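Local atomic coordinates of 2-aminomuconic 6-semialdehyde dehydrogenase (Pseudomonas sp., PDB entry 7BZV), a protein that catalyses the NAD+-dependent oxidation of 2-aminomuconic 6-semialdehyde in the meta-cleavage pathway of 2-aminophenol catabolism and works as a tetramer. Residues 105-116 and 446-454. Residues are numbered along the deposited sequence; the frame is centred on the assembly and turned at random.
Sequences RGIANFRNFADI and WFLRDLRTP
Arg105 holds a single residue of the loop, Phe447, in two ways at once: its guanidinium bonds the backbone carbonyl and also covers the aromatic ring. Arg105 NH2 donates to Phe447 O over 3.0 Å, nearly head-on to the carbonyl and close to the guanidinium plane, while NH1 adds a weak bond to the same oxygen. NH1 also sits over the centre of the phenyl ring, and the cation-pi distance from Arg105 CZ to the Phe447 ring centroid is 4.2 Å. The two planes are tilted 48° apart, so this is no flat stack. An extended chain from CG to NE (chi2 -168°, chi3 -170°) carries the charge from helix 95-119 across to the loop. Replacing this arginine with an alanine is likely to leave the Phe447 carbonyl without these donors and open a gap over the ring face. Further along, the Leu451 side chain points at the helix and crosses Asn109 and Asn112 at about a right angle; Asn109 ND2 is itself bonded to Thr161. One water bridges the helix and the loop, donating to Asn112 OD1 (3.2 Å) and Arg449 O and accepting from Leu451 N (2.9 Å). Arg452 grips Asp450 side-on in a salt bridge, NE to OD1 at 2.9 Å and NH2 to OD2; its backbone N closes an Asx turn on the same OD1, and its guanidinium reaches Arg126 of the second subunit and Ala118 of the third. The charged grip of Arg105, the burial of Leu451 and the water thus together join loop to helix, and the turn beside them continues into the subunit interfaces of the tetramer, the form required for NAD+ binding.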
ATOM      1  N   ARG B 105     -23.384 -14.243  -3.751  1.00 29.61           N
ATOM      2  CA  ARG B 105     -22.266 -13.874  -2.885  1.00 30.43           C
ATOM      3  C   ARG B 105     -21.415 -15.084  -2.521  1.00 32.72           C
ATOM      4  O   ARG B 105     -20.186 -14.982  -2.414  1.00 26.80           O
ATOM      5  CB  ARG B 105     -22.776 -13.189  -1.624  1.00 25.97           C
ATOM      6  CG  ARG B 105     -23.457 -11.811  -1.926  1.00 38.16           C
ATOM      7  CD  ARG B 105     -23.715 -10.965  -0.638  1.00 39.56           C
ATOM      8  NE  ARG B 105     -24.567  -9.793  -0.892  1.00 38.56           N
ATOM      9  CZ  ARG B 105     -24.849  -8.840   0.005  1.00 40.91           C
ATOM     10  NH1 ARG B 105     -24.339  -8.883   1.232  1.00 37.27           N
ATOM     11  NH2 ARG B 105     -25.631  -7.824  -0.329  1.00 42.00           N
ATOM     12  N   GLY B 106     -22.024 -16.243  -2.347  1.00 28.70           N
ATOM     13  CA  GLY B 106     -21.219 -17.423  -2.059  1.00 31.66           C
ATOM     14  C   GLY B 106     -20.239 -17.742  -3.171  1.00 37.80           C
ATOM     15  O   GLY B 106     -19.099 -18.153  -2.919  1.00 31.01           O
ATOM     16  N   ILE B 107     -20.672 -17.568  -4.417  1.00 32.06           N
ATOM     17  CA  ILE B 107     -19.793 -17.797  -5.558  1.00 32.05           C
ATOM     18  C   ILE B 107     -18.760 -16.685  -5.663  1.00 28.53           C
ATOM     19  O   ILE B 107     -17.586 -16.933  -5.950  1.00 32.67           O
ATOM     20  CB  ILE B 107     -20.630 -17.879  -6.846  1.00 40.07           C
ATOM     21  CG1 ILE B 107     -21.428 -19.180  -6.909  1.00 41.35           C
ATOM     22  CG2 ILE B 107     -19.761 -17.715  -8.089  1.00 34.67           C
ATOM     23  CD1 ILE B 107     -22.635 -19.085  -7.919  1.00 35.23           C
ATOM     24  N   ALA B 108     -19.193 -15.444  -5.428  1.00 27.68           N
ATOM     25  CA  ALA B 108     -18.322 -14.289  -5.586  1.00 28.37           C
ATOM     26  C   ALA B 108     -17.173 -14.317  -4.601  1.00 29.39           C
ATOM     27  O   ALA B 108     -16.099 -13.747  -4.879  1.00 25.82           O
ATOM     28  CB  ALA B 108     -19.097 -12.991  -5.404  1.00 31.84           C
ATOM     29  N   ASN B 109     -17.372 -14.919  -3.427  1.00 24.22           N
ATOM     30  CA  ASN B 109     -16.248 -15.029  -2.498  1.00 21.19           C
ATOM     31  C   ASN B 109     -15.041 -15.663  -3.163  1.00 23.29           C
ATOM     32  O   ASN B 109     -13.898 -15.224  -2.957  1.00 23.03           O
ATOM     33  CB  ASN B 109     -16.640 -15.822  -1.250  1.00 29.16           C
ATOM     34  CG  ASN B 109     -17.497 -14.994  -0.299  1.00 32.39           C
ATOM     35  OD1 ASN B 109     -17.382 -13.786  -0.276  1.00 30.94           O
ATOM     36  ND2 ASN B 109     -18.370 -15.640   0.457  1.00 26.46           N
ATOM     37  N   PHE B 110     -15.256 -16.725  -3.930  1.00 21.04           N
ATOM     38  CA  PHE B 110     -14.111 -17.373  -4.549  1.00 21.95           C
ATOM     39  C   PHE B 110     -13.486 -16.496  -5.628  1.00 25.83           C
ATOM     40  O   PHE B 110     -12.258 -16.442  -5.750  1.00 26.64           O
ATOM     41  CB  PHE B 110     -14.543 -18.697  -5.105  1.00 25.36           C
ATOM     42  CG  PHE B 110     -14.627 -19.782  -4.089  1.00 25.95           C
ATOM     43  CD1 PHE B 110     -13.478 -20.371  -3.591  1.00 25.46           C
ATOM     44  CD2 PHE B 110     -15.858 -20.238  -3.646  1.00 29.84           C
ATOM     45  CE1 PHE B 110     -13.548 -21.397  -2.671  1.00 26.13           C
ATOM     46  CE2 PHE B 110     -15.939 -21.286  -2.731  1.00 29.07           C
ATOM     47  CZ  PHE B 110     -14.784 -21.866  -2.244  1.00 25.43           C
ATOM     48  N   ARG B 111     -14.309 -15.796  -6.415  1.00 24.97           N
ATOM     49  CA  ARG B 111     -13.745 -14.924  -7.451  1.00 23.79           C
ATOM     50  C   ARG B 111     -13.026 -13.728  -6.851  1.00 27.72           C
ATOM     51  O   ARG B 111     -11.966 -13.317  -7.346  1.00 28.44           O
ATOM     52  CB  ARG B 111     -14.847 -14.442  -8.404  1.00 27.78           C
ATOM     53  CG  ARG B 111     -15.369 -15.564  -9.239  1.00 28.86           C
ATOM     54  CD  ARG B 111     -16.438 -15.189 -10.276  1.00 29.77           C
ATOM     55  NE  ARG B 111     -16.723 -16.372 -11.071  1.00 37.51           N
ATOM     56  CZ  ARG B 111     -17.929 -16.704 -11.545  1.00 36.95           C
ATOM     57  NH1 ARG B 111     -18.982 -15.936 -11.324  1.00 35.92           N
ATOM     58  NH2 ARG B 111     -18.057 -17.803 -12.259  1.00 40.71           N
ATOM     59  N   ASN B 112     -13.602 -13.115  -5.821  1.00 22.89           N
ATOM     60  CA  ASN B 112     -12.966 -11.954  -5.214  1.00 23.77           C
ATOM     61  C   ASN B 112     -11.594 -12.309  -4.630  1.00 23.32           C
ATOM     62  O   ASN B 112     -10.645 -11.527  -4.736  1.00 21.44           O
ATOM     63  CB  ASN B 112     -13.860 -11.374  -4.120  1.00 33.53           C
ATOM     64  CG  ASN B 112     -15.174 -10.721  -4.667  1.00 65.47           C
ATOM     65  OD1 ASN B 112     -16.005 -10.247  -3.890  1.00 68.97           O
ATOM     66  ND2 ASN B 112     -15.349 -10.711  -5.983  1.00 61.09           N
ATOM     67  N   PHE B 113     -11.510 -13.391  -3.861  1.00 23.54           N
ATOM     68  CA  PHE B 113     -10.207 -13.746  -3.294  1.00 26.74           C
ATOM     69  C   PHE B 113      -9.248 -14.254  -4.354  1.00 21.71           C
ATOM     70  O   PHE B 113      -8.032 -14.150  -4.165  1.00 22.73           O
ATOM     71  CB  PHE B 113     -10.370 -14.747  -2.125  1.00 25.58           C
ATOM     72  CG  PHE B 113     -10.805 -14.066  -0.872  1.00 19.60           C
ATOM     73  CD1 PHE B 113      -9.941 -13.198  -0.239  1.00 22.07           C
ATOM     74  CD2 PHE B 113     -12.106 -14.175  -0.412  1.00 24.81           C
ATOM     75  CE1 PHE B 113     -10.333 -12.476   0.867  1.00 27.17           C
ATOM     76  CE2 PHE B 113     -12.520 -13.448   0.711  1.00 24.67           C
ATOM     77  CZ  PHE B 113     -11.629 -12.600   1.343  1.00 22.37           C
ATOM     78  N   ALA B 114      -9.742 -14.802  -5.463  1.00 22.61           N
ATOM     79  CA  ALA B 114      -8.820 -15.079  -6.557  1.00 25.03           C
ATOM     80  C   ALA B 114      -8.135 -13.792  -7.045  1.00 21.96           C
ATOM     81  O   ALA B 114      -6.915 -13.770  -7.264  1.00 21.68           O
ATOM     82  CB  ALA B 114      -9.568 -15.774  -7.689  1.00 28.09           C
ATOM     83  N   ASP B 115      -8.914 -12.715  -7.228  1.00 22.05           N
ATOM     84  CA  ASP B 115      -8.369 -11.426  -7.649  1.00 24.87           C
ATOM     85  C   ASP B 115      -7.387 -10.879  -6.619  1.00 21.35           C
ATOM     86  O   ASP B 115      -6.295 -10.416  -6.972  1.00 22.17           O
ATOM     87  CB  ASP B 115      -9.503 -10.397  -7.867  1.00 23.05           C
ATOM     88  CG  ASP B 115     -10.404 -10.718  -9.038  1.00 27.56           C
ATOM     89  OD1 ASP B 115     -10.061 -11.537  -9.920  1.00 26.74           O
ATOM     90  OD2 ASP B 115     -11.517 -10.172  -9.066  1.00 25.69           O
ATOM     91  N   ILE B 116      -7.761 -10.913  -5.336  1.00 21.74           N
ATOM     92  CA  ILE B 116      -6.878 -10.402  -4.280  1.00 20.41           C
ATOM     93  C   ILE B 116      -5.565 -11.163  -4.244  1.00 21.94           C
ATOM     94  O   ILE B 116      -4.483 -10.583  -4.123  1.00 22.18           O
ATOM     95  CB  ILE B 116      -7.575 -10.485  -2.916  1.00 24.40           C
ATOM     96  CG1 ILE B 116      -8.641  -9.392  -2.929  1.00 39.50           C
ATOM     97  CG2 ILE B 116      -6.588 -10.268  -1.757  1.00 29.10           C
ATOM     98  CD1 ILE B 116      -9.814  -9.649  -2.095  1.00 37.38           C
ATOM     99  N   TRP B 446     -27.535  -0.638   3.768  1.00 24.09           N
ATOM    100  CA  TRP B 446     -27.407  -1.683   4.777  1.00 25.77           C
ATOM    101  C   TRP B 446     -26.984  -2.955   4.041  1.00 29.46           C
ATOM    102  O   TRP B 446     -27.477  -3.222   2.947  1.00 27.50           O
ATOM    103  CB  TRP B 446     -28.719  -1.878   5.569  1.00 23.77           C
ATOM    104  CG  TRP B 446     -28.593  -3.058   6.473  1.00 29.62           C
ATOM    105  CD1 TRP B 446     -27.950  -3.111   7.679  1.00 30.34           C
ATOM    106  CD2 TRP B 446     -29.076  -4.385   6.214  1.00 27.15           C
ATOM    107  NE1 TRP B 446     -28.021  -4.386   8.190  1.00 28.28           N
ATOM    108  CE2 TRP B 446     -28.702  -5.186   7.303  1.00 29.71           C
ATOM    109  CE3 TRP B 446     -29.806  -4.970   5.162  1.00 28.60           C
ATOM    110  CZ2 TRP B 446     -28.999  -6.556   7.368  1.00 27.43           C
ATOM    111  CZ3 TRP B 446     -30.135  -6.348   5.239  1.00 24.55           C
ATOM    112  CH2 TRP B 446     -29.694  -7.122   6.331  1.00 24.82           C
ATOM    113  N   PHE B 447     -26.020  -3.691   4.607  1.00 23.14           N
ATOM    114  CA  PHE B 447     -25.596  -4.999   4.088  1.00 28.24           C
ATOM    115  C   PHE B 447     -25.027  -4.898   2.670  1.00 35.05           C
ATOM    116  O   PHE B 447     -25.270  -5.762   1.831  1.00 28.90           O
ATOM    117  CB  PHE B 447     -26.768  -5.992   4.157  1.00 28.26           C
ATOM    118  CG  PHE B 447     -26.382  -7.463   4.040  1.00 23.55           C
ATOM    119  CD1 PHE B 447     -25.169  -7.934   4.528  1.00 34.42           C
ATOM    120  CD2 PHE B 447     -27.278  -8.387   3.509  1.00 29.58           C
ATOM    121  CE1 PHE B 447     -24.858  -9.267   4.479  1.00 29.60           C
ATOM    122  CE2 PHE B 447     -26.979  -9.731   3.456  1.00 40.02           C
ATOM    123  CZ  PHE B 447     -25.752 -10.175   3.927  1.00 36.93           C
ATOM    124  N   LEU B 448     -24.251  -3.848   2.403  1.00 33.07           N
ATOM    125  CA  LEU B 448     -23.408  -3.754   1.198  1.00 31.18           C
ATOM    126  C   LEU B 448     -21.981  -4.161   1.559  1.00 30.94           C
ATOM    127  O   LEU B 448     -21.333  -3.517   2.418  1.00 32.66           O
ATOM    128  CB  LEU B 448     -23.448  -2.311   0.684  1.00 41.96           C
ATOM    129  CG  LEU B 448     -24.133  -1.752  -0.551  1.00 43.52           C
ATOM    130  CD1 LEU B 448     -23.630  -0.280  -0.707  1.00 31.42           C
ATOM    131  CD2 LEU B 448     -23.790  -2.603  -1.722  1.00 76.24           C
ATOM    132  N   ARG B 449     -21.481  -5.242   0.949  1.00 32.65           N
ATOM    133  CA  ARG B 449     -20.284  -5.921   1.456  1.00 35.52           C
ATOM    134  C   ARG B 449     -19.191  -5.888   0.386  1.00 52.66           C
ATOM    135  O   ARG B 449     -19.219  -6.671  -0.572  1.00 62.17           O
ATOM    136  CB  ARG B 449     -20.620  -7.359   1.872  1.00 35.75           C
ATOM    137  CG  ARG B 449     -21.517  -7.500   3.108  1.00 28.87           C
ATOM    138  CD  ARG B 449     -20.631  -7.424   4.351  1.00 26.91           C
ATOM    139  NE  ARG B 449     -19.678  -8.540   4.462  1.00 36.06           N
ATOM    140  CZ  ARG B 449     -18.337  -8.467   4.362  1.00 37.97           C
ATOM    141  NH1 ARG B 449     -17.653  -7.338   4.118  1.00 31.95           N
ATOM    142  NH2 ARG B 449     -17.663  -9.573   4.495  1.00 33.65           N
ATOM    143  N   ASP B 450     -18.234  -4.970   0.542  1.00 60.32           N
ATOM    144  CA  ASP B 450     -17.073  -4.886  -0.347  1.00 54.62           C
ATOM    145  C   ASP B 450     -16.017  -5.866   0.160  1.00 42.78           C
ATOM    146  O   ASP B 450     -15.362  -5.633   1.184  1.00 31.22           O
ATOM    147  CB  ASP B 450     -16.534  -3.459  -0.420  1.00 52.35           C
ATOM    148  CG  ASP B 450     -15.373  -3.301  -1.451  1.00 48.13           C
ATOM    149  OD1 ASP B 450     -14.647  -4.265  -1.773  1.00 29.32           O
ATOM    150  OD2 ASP B 450     -15.168  -2.195  -1.961  1.00 33.11           O
ATOM    151  N   LEU B 451     -15.823  -6.947  -0.562  1.00 23.98           N
ATOM    152  CA  LEU B 451     -15.016  -8.055  -0.035  1.00 40.03           C
ATOM    153  C   LEU B 451     -13.534  -7.728   0.059  1.00 39.24           C
ATOM    154  O   LEU B 451     -12.749  -8.598   0.510  1.00 26.50           O
ATOM    155  CB  LEU B 451     -15.214  -9.302  -0.899  1.00 47.52           C
ATOM    156  CG  LEU B 451     -16.626  -9.900  -0.868  1.00 80.44           C
ATOM    157  CD1 LEU B 451     -16.571 -11.356  -1.346  1.00102.22           C
ATOM    158  CD2 LEU B 451     -17.303  -9.832   0.493  1.00104.13           C
ATOM    159  N   ARG B 452     -13.134  -6.527  -0.397  1.00 31.29           N
ATOM    160  CA  ARG B 452     -11.745  -6.065  -0.287  1.00 26.56           C
ATOM    161  C   ARG B 452     -11.486  -5.274   0.987  1.00 37.41           C
ATOM    162  O   ARG B 452     -10.330  -4.905   1.250  1.00 27.11           O
ATOM    163  CB  ARG B 452     -11.354  -5.181  -1.496  1.00 32.04           C
ATOM    164  CG  ARG B 452     -11.689  -5.880  -2.832  1.00 47.89           C
ATOM    165  CD  ARG B 452     -11.731  -4.946  -4.045  1.00 49.91           C
ATOM    166  NE  ARG B 452     -12.743  -3.896  -3.923  1.00 36.40           N
ATOM    167  CZ  ARG B 452     -12.943  -2.953  -4.844  1.00 45.62           C
ATOM    168  NH1 ARG B 452     -12.214  -2.947  -5.958  1.00 41.02           N
ATOM    169  NH2 ARG B 452     -13.851  -2.005  -4.642  1.00 33.05           N
ATOM    170  N   THR B 453     -12.531  -4.978   1.757  1.00 28.58           N
ATOM    171  CA  THR B 453     -12.443  -4.059   2.869  1.00 30.59           C
ATOM    172  C   THR B 453     -12.464  -4.821   4.182  1.00 29.59           C
ATOM    173  O   THR B 453     -12.988  -5.939   4.241  1.00 33.66           O
ATOM    174  CB  THR B 453     -13.618  -3.083   2.848  1.00 25.14           C
ATOM    175  OG1 THR B 453     -14.799  -3.812   3.235  1.00 28.88           O
ATOM    176  CG2 THR B 453     -13.809  -2.387   1.416  1.00 30.12           C
ATOM    177  N   PRO B 454     -11.970  -4.214   5.272  1.00 27.79           N
ATOM    178  CA  PRO B 454     -11.878  -4.930   6.559  1.00 39.88           C
ATOM    179  C   PRO B 454     -13.251  -5.066   7.193  1.00 35.26           C
ATOM    180  O   PRO B 454     -14.015  -4.101   7.243  1.00 28.80           O
ATOM    181  CB  PRO B 454     -10.953  -4.043   7.412  1.00 53.06           C
ATOM    182  CG  PRO B 454     -11.071  -2.629   6.800  1.00 43.62           C
ATOM    183  CD  PRO B 454     -11.315  -2.884   5.310  1.00 47.83           C
TER
HETATM  184  O   HOH W   1     -17.405  -7.532  -2.953  1.00 41.93           O